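Local coordinates for beta-N-acetylglucosaminidase-like protein Glycoside hydrolase family 20 (Flavobacterium johnsoniae, PDB 6YHH) that probably removes terminal N-acetylhexosamine units from chitin-derived oligosaccharides, acting as a chitobiase of glycoside hydrolase family 20, at residues S39-G44 against I78-N83; R165-L170 against V217-E222. All blocks are in the same frame, centred on the assembly; numbering follows the deposited sequence.

Contact 1 comes first along the chain, in the family 20 domain 2 region, and joins the start of helix 40-56 to strand 76-80. Contact 2 follows in the catalytic barrel region and pairs helix 160-172 with helix 210-222. They share no sheet or helix, yet their centres are only about 16 Å apart and their segments touch. Arg-40 NH2 of contact 1 forms a salt bridge of 2.8 Å with Asp-221 OD1 of contact 2, and Arg-40 CA packs against Glu-222 OE2. The start of a domain 2 helix thus meets the last turn of a barrel helix, making these residues part of the interface between the two regions.

Contact 1 (S39-G44 against I78-N83); sequences SRIFGG and INCTKN
Ile-41 reaches from the first turn of helix 40-56 to the side chains of Ile-78 and Cys-80 on strand 76-80. Its CB points at the strand but stays 5.3 Å from Cys-80 SG, too far to pack. There the side chain forks. CG2 turns back along the helix and lies over one face of the neighbouring Phe-42 ring, 3.9 Å above its plane. CG1, placed anti to the backbone N (chi1 -170°), continues strandward and comes within 4.6 Å of Cys-80 SG. The terminal CD1 makes the closest approaches, 4.5 Å to Ile-78 CG2 and 4.4 Å to Cys-80 SG. Those two groups are themselves 4.3 Å apart, on the same face of the strand, so the methyl meets both. The contact is wholly apolar, buried but loose, and covers just 113 Å². Ala-113 of helix 110-123 touches all three side chains. Strands 31-35 and 76-80 run parallel as neighbours in one sheet, with helix 40-56 between them in sequence and packed on that sheet: a beta-alpha-beta crossover in the alpha/beta domain that accompanies the family 20 catalytic barrel.

Contact 2 (R165-L170 against V217-E222); sequences RNLDAL and VKYADE
The carboxylate of Asp-168 is held through both of its oxygens. Tyr-219 OH donates a short hydrogen bond of 2.5 Å to OD2, while OD1 forms a salt bridge with NE of Arg-223, just past the end of segment 217-222. The supporting helices, 160-172 and 210-222, alternate with the parallel strands 146-152, 177-184 and 226-230, as consecutive outer helices of a TIM barrel do. Their local axes agree with this: they run nearly parallel, at 18°, and approach to 9.9 Å. The phenol meets OD2 on the syn side, 21° out of the carboxylate plane. Seen from the ring, OD2 lies at the edge and in the plane, whereas the carboxylate as a whole is turned 71° against the ring. Tyr-219 spans the gap because its CG stands anti to the backbone N, directing the ring at the other helix. Arg-223 also makes a cation-pi interaction with the Tyr-219 ring and a hydrogen bond to its carbonyl, so it ties both members of the polar pair together and would probably favour a negative Asp-168.

Beside this polar group lies an apolar seam built on Leu-167. Its CB runs past the CD1–CE1 side of the tyrosine, 4.1 Å from either atom, and the branch beyond is directed at Ala-220. Ala-220 also touches Ile-227 of strand 226-230, which packs helix 210-222 on the barrel wall. The whole contact buries 200 Å². In the apolar part, Leu-167 CD1 bridges two neighbours, 3.9 Å from Tyr-219 CD1 and 4.0 Å from Ala-220 CB, and its sister methyl CD2 meets the same alanine CB, also at 4.0 Å.

Contact 1 (S39-G44 against I78-N83)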
loop_
_atom_site.group_PDB
_atom_site.type_symbol
_atom_site.label_atom_id
_atom_site.label_comp_id
_atom_site.label_asym_id
_atom_site.label_seq_id
_atom_site.Cartn_x
_atom_site.Cartn_y
_atom_site.Cartn_z
ATOM N N SER A 39 11.547 -2.440 26.723
ATOM C CA SER A 39 10.988 -3.531 25.911
ATOM C C SER A 39 10.779 -3.227 24.430
ATOM O O SER A 39 10.648 -4.142 23.619
ATOM C CB SER A 39 9.646 -3.998 26.502
ATOM O OG SER A 39 8.703 -2.941 26.573
ATOM N N ARG A 40 10.823 -1.959 24.025
ATOM C CA ARG A 40 10.749 -1.644 22.575
ATOM C C ARG A 40 11.872 -2.246 21.791
ATOM O O ARG A 40 11.803 -2.438 20.574
ATOM C CB ARG A 40 10.726 -0.126 22.372
ATOM C CG ARG A 40 12.030 0.623 22.668
ATOM C CD ARG A 40 12.007 2.136 22.353
ATOM N NE ARG A 40 10.958 2.837 23.112
ATOM C CZ ARG A 40 11.073 3.309 24.340
ATOM N NH1 ARG A 40 12.263 3.212 24.968
ATOM N NH2 ARG A 40 10.029 3.811 24.954
ATOM N N ILE A 41 12.931 -2.673 22.501
ATOM C CA ILE A 41 14.036 -3.289 21.780
ATOM C C ILE A 41 13.601 -4.605 21.097
ATOM O O ILE A 41 14.183 -4.985 20.053
ATOM C CB ILE A 41 15.280 -3.511 22.730
ATOM C CG1 ILE A 41 16.525 -3.916 21.981
ATOM C CG2 ILE A 41 14.946 -4.634 23.713
ATOM C CD1 ILE A 41 17.098 -2.898 21.009
ATOM N N PHE A 42 12.633 -5.325 21.660
ATOM C CA PHE A 42 12.291 -6.683 21.165
ATOM C C PHE A 42 11.677 -6.663 19.756
ATOM O O PHE A 42 12.119 -7.351 18.868
ATOM C CB PHE A 42 11.440 -7.444 22.173
ATOM C CG PHE A 42 12.167 -7.643 23.498
ATOM C CD1 PHE A 42 13.407 -8.272 23.542
ATOM C CD2 PHE A 42 11.627 -7.105 24.648
ATOM C CE1 PHE A 42 14.083 -8.422 24.781
ATOM C CE2 PHE A 42 12.287 -7.264 25.872
ATOM C CZ PHE A 42 13.496 -7.889 25.908
ATOM N N GLY A 43 10.708 -5.787 19.584
ATOM C CA GLY A 43 10.090 -5.689 18.245
ATOM C C GLY A 43 11.129 -5.141 17.283
ATOM O O GLY A 43 11.146 -5.547 16.087
ATOM N N GLY A 44 11.908 -4.165 17.702
ATOM C CA GLY A 44 12.937 -3.592 16.760
ATOM C C GLY A 44 13.934 -4.586 16.269
ATOM O O GLY A 44 14.332 -4.556 15.109
ATOM N N ILE A 78 23.719 -7.296 21.161
ATOM C CA ILE A 78 23.204 -5.999 21.359
ATOM C C ILE A 78 23.100 -5.775 22.874
ATOM O O ILE A 78 22.307 -6.413 23.541
ATOM C CB ILE A 78 21.814 -5.854 20.726
ATOM C CG1 ILE A 78 21.826 -6.241 19.232
ATOM C CG2 ILE A 78 21.296 -4.468 20.953
ATOM C CD1 ILE A 78 20.433 -6.311 18.700
ATOM N N ASN A 79 23.890 -4.807 23.361
ATOM C CA ASN A 79 23.961 -4.496 24.805
ATOM C C ASN A 79 23.444 -3.063 25.000
ATOM O O ASN A 79 23.951 -2.130 24.349
ATOM C CB ASN A 79 25.378 -4.520 25.315
ATOM C CG ASN A 79 26.126 -5.802 25.004
ATOM O OD1 ASN A 79 27.212 -5.797 24.363
ATOM N ND2 ASN A 79 25.575 -6.915 25.460
ATOM N N CYS A 80 22.442 -2.903 25.839
ATOM C CA CYS A 80 21.885 -1.638 26.207
ATOM C C CYS A 80 22.019 -1.371 27.706
ATOM O O CYS A 80 21.538 -2.205 28.497
ATOM C CB CYS A 80 20.411 -1.518 25.904
ATOM S SG CYS A 80 20.052 -1.803 24.129
ATOM N N THR A 81 22.511 -0.201 28.098
ATOM C CA THR A 81 22.799 0.028 29.530
ATOM C C THR A 81 21.540 0.269 30.308
ATOM O O THR A 81 21.366 -0.313 31.402
ATOM C CB THR A 81 23.847 1.153 29.713
ATOM O OG1 THR A 81 25.027 0.812 28.972
ATOM C CG2 THR A 81 24.179 1.341 31.213
ATOM N N LYS A 82 20.600 1.055 29.766
ATOM C CA LYS A 82 19.398 1.492 30.476
ATOM C C LYS A 82 18.209 1.628 29.506
ATOM O O LYS A 82 18.363 1.411 28.301
ATOM C CB LYS A 82 19.619 2.882 31.193
ATOM C CG LYS A 82 19.844 4.048 30.220
ATOM C CD LYS A 82 19.836 5.440 30.887
ATOM N N ASN A 83 17.056 1.916 30.080
ATOM C CA ASN A 83 15.803 2.085 29.324
ATOM C C ASN A 83 15.783 3.466 28.688
ATOM O O ASN A 83 16.029 4.506 29.347
ATOM C CB ASN A 83 14.575 2.038 30.232
ATOM C CG ASN A 83 14.249 0.657 30.798
ATOM O OD1 ASN A 83 15.034 -0.322 30.809
ATOM N ND2 ASN A 83 13.043 0.577 31.271
#

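Contact 2 (R165-L170 against V217-E222)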
loop_
_atom_site.group_PDB
_atom_site.type_symbol
_atom_site.label_atom_id
_atom_site.label_comp_id
_atom_site.label_asym_id
_atom_site.label_seq_id
_atom_site.Cartn_x
_atom_site.Cartn_y
_atom_site.Cartn_z
ATOM N N ARG A 165 3.711 3.351 7.853
ATOM C CA ARG A 165 4.920 3.061 7.084
ATOM C C ARG A 165 5.861 4.241 7.146
ATOM O O ARG A 165 7.128 4.088 7.013
ATOM C CB ARG A 165 4.650 2.654 5.654
ATOM C CG ARG A 165 3.968 3.673 4.758
ATOM C CD ARG A 165 3.682 3.122 3.382
ATOM N NE ARG A 165 3.103 4.095 2.482
ATOM C CZ ARG A 165 1.806 4.177 2.142
ATOM N NH1 ARG A 165 1.380 5.121 1.350
ATOM N NH2 ARG A 165 0.926 3.296 2.636
ATOM N N ASN A 166 5.329 5.448 7.195
ATOM C CA ASN A 166 6.221 6.606 7.302
ATOM C C ASN A 166 6.970 6.643 8.658
ATOM O O ASN A 166 8.086 7.096 8.695
ATOM C CB ASN A 166 5.457 7.875 6.959
ATOM C CG ASN A 166 5.402 8.068 5.457
ATOM O OD1 ASN A 166 4.470 7.552 4.725
ATOM N ND2 ASN A 166 6.394 8.728 4.964
ATOM N N LEU A 167 6.343 6.186 9.728
ATOM C CA LEU A 167 7.032 6.046 10.989
ATOM C C LEU A 167 8.167 5.044 10.812
ATOM O O LEU A 167 9.291 5.273 11.318
ATOM C CB LEU A 167 6.056 5.580 12.092
ATOM C CG LEU A 167 5.150 6.701 12.553
ATOM C CD1 LEU A 167 3.949 6.177 13.400
ATOM C CD2 LEU A 167 5.898 7.806 13.281
ATOM N N ASP A 168 7.955 3.929 10.081
ATOM C CA ASP A 168 9.086 3.012 9.822
ATOM C C ASP A 168 10.196 3.713 9.048
ATOM O O ASP A 168 11.385 3.473 9.336
ATOM C CB ASP A 168 8.611 1.774 9.071
ATOM C CG ASP A 168 7.767 0.845 9.963
ATOM O OD1 ASP A 168 8.332 0.400 10.997
ATOM O OD2 ASP A 168 6.645 0.561 9.622
ATOM N N ALA A 169 9.832 4.532 8.065
ATOM C CA ALA A 169 10.839 5.204 7.247
ATOM C C ALA A 169 11.660 6.196 8.143
ATOM O O ALA A 169 12.897 6.381 7.964
ATOM C CB ALA A 169 10.241 5.927 6.073
ATOM N N LEU A 170 10.954 6.899 9.011
ATOM C CA LEU A 170 11.602 7.866 9.953
ATOM C C LEU A 170 12.651 7.089 10.797
ATOM O O LEU A 170 13.797 7.481 10.835
ATOM C CB LEU A 170 10.622 8.550 10.905
ATOM C CG LEU A 170 9.736 9.631 10.270
ATOM C CD1 LEU A 170 8.973 10.350 11.375
ATOM C CD2 LEU A 170 10.311 10.564 9.300
ATOM N N VAL A 217 0.547 6.117 18.477
ATOM C CA VAL A 217 1.521 6.603 19.501
ATOM C C VAL A 217 2.386 5.417 19.915
ATOM O O VAL A 217 3.590 5.511 19.995
ATOM C CB VAL A 217 0.758 7.227 20.684
ATOM C CG1 VAL A 217 1.623 7.310 21.920
ATOM C CG2 VAL A 217 0.211 8.602 20.313
ATOM N N LYS A 218 1.761 4.260 20.175
ATOM C CA LYS A 218 2.514 3.049 20.578
ATOM C C LYS A 218 3.445 2.586 19.500
ATOM O O LYS A 218 4.602 2.264 19.776
ATOM C CB LYS A 218 1.575 1.911 20.946
ATOM C CG LYS A 218 0.786 2.133 22.184
ATOM C CD LYS A 218 -0.052 0.918 22.663
ATOM C CE LYS A 218 -1.098 1.291 23.677
ATOM N NZ LYS A 218 -1.696 0.079 24.336
ATOM N N TYR A 219 2.965 2.600 18.254
ATOM C CA TYR A 219 3.736 2.122 17.105
ATOM C C TYR A 219 4.971 3.003 16.997
ATOM O O TYR A 219 6.096 2.528 16.774
ATOM C CB TYR A 219 2.861 2.267 15.843
ATOM C CG TYR A 219 3.371 1.656 14.601
ATOM C CD1 TYR A 219 4.245 2.313 13.782
ATOM C CD2 TYR A 219 2.946 0.380 14.201
ATOM C CE1 TYR A 219 4.694 1.732 12.602
ATOM C CE2 TYR A 219 3.394 -0.222 13.055
ATOM C CZ TYR A 219 4.247 0.461 12.217
ATOM O OH TYR A 219 4.711 -0.151 11.045
ATOM N N ALA A 220 4.770 4.297 17.149
ATOM C CA ALA A 220 5.876 5.280 17.090
ATOM C C ALA A 220 6.901 5.036 18.232
ATOM O O ALA A 220 8.100 5.077 18.055
ATOM C CB ALA A 220 5.386 6.717 17.146
ATOM N N ASP A 221 6.386 4.850 19.413
ATOM C CA ASP A 221 7.186 4.667 20.680
ATOM C C ASP A 221 8.042 3.421 20.549
ATOM O O ASP A 221 9.252 3.462 20.837
ATOM C CB ASP A 221 6.163 4.589 21.883
ATOM C CG ASP A 221 6.817 4.293 23.211
ATOM O OD1 ASP A 221 7.810 3.491 23.232
ATOM O OD2 ASP A 221 6.250 4.836 24.202
ATOM N N GLU A 222 7.477 2.357 20.010
ATOM C CA GLU A 222 8.205 1.154 19.738
ATOM C C GLU A 222 9.385 1.410 18.814
ATOM O O GLU A 222 10.369 0.690 18.864
ATOM C CB GLU A 222 7.284 0.060 19.140
ATOM C CG GLU A 222 6.336 -0.557 20.152
ATOM C CD GLU A 222 7.020 -1.576 21.055
ATOM O OE1 GLU A 222 7.251 -2.692 20.584
ATOM O OE2 GLU A 222 7.382 -1.207 22.189
#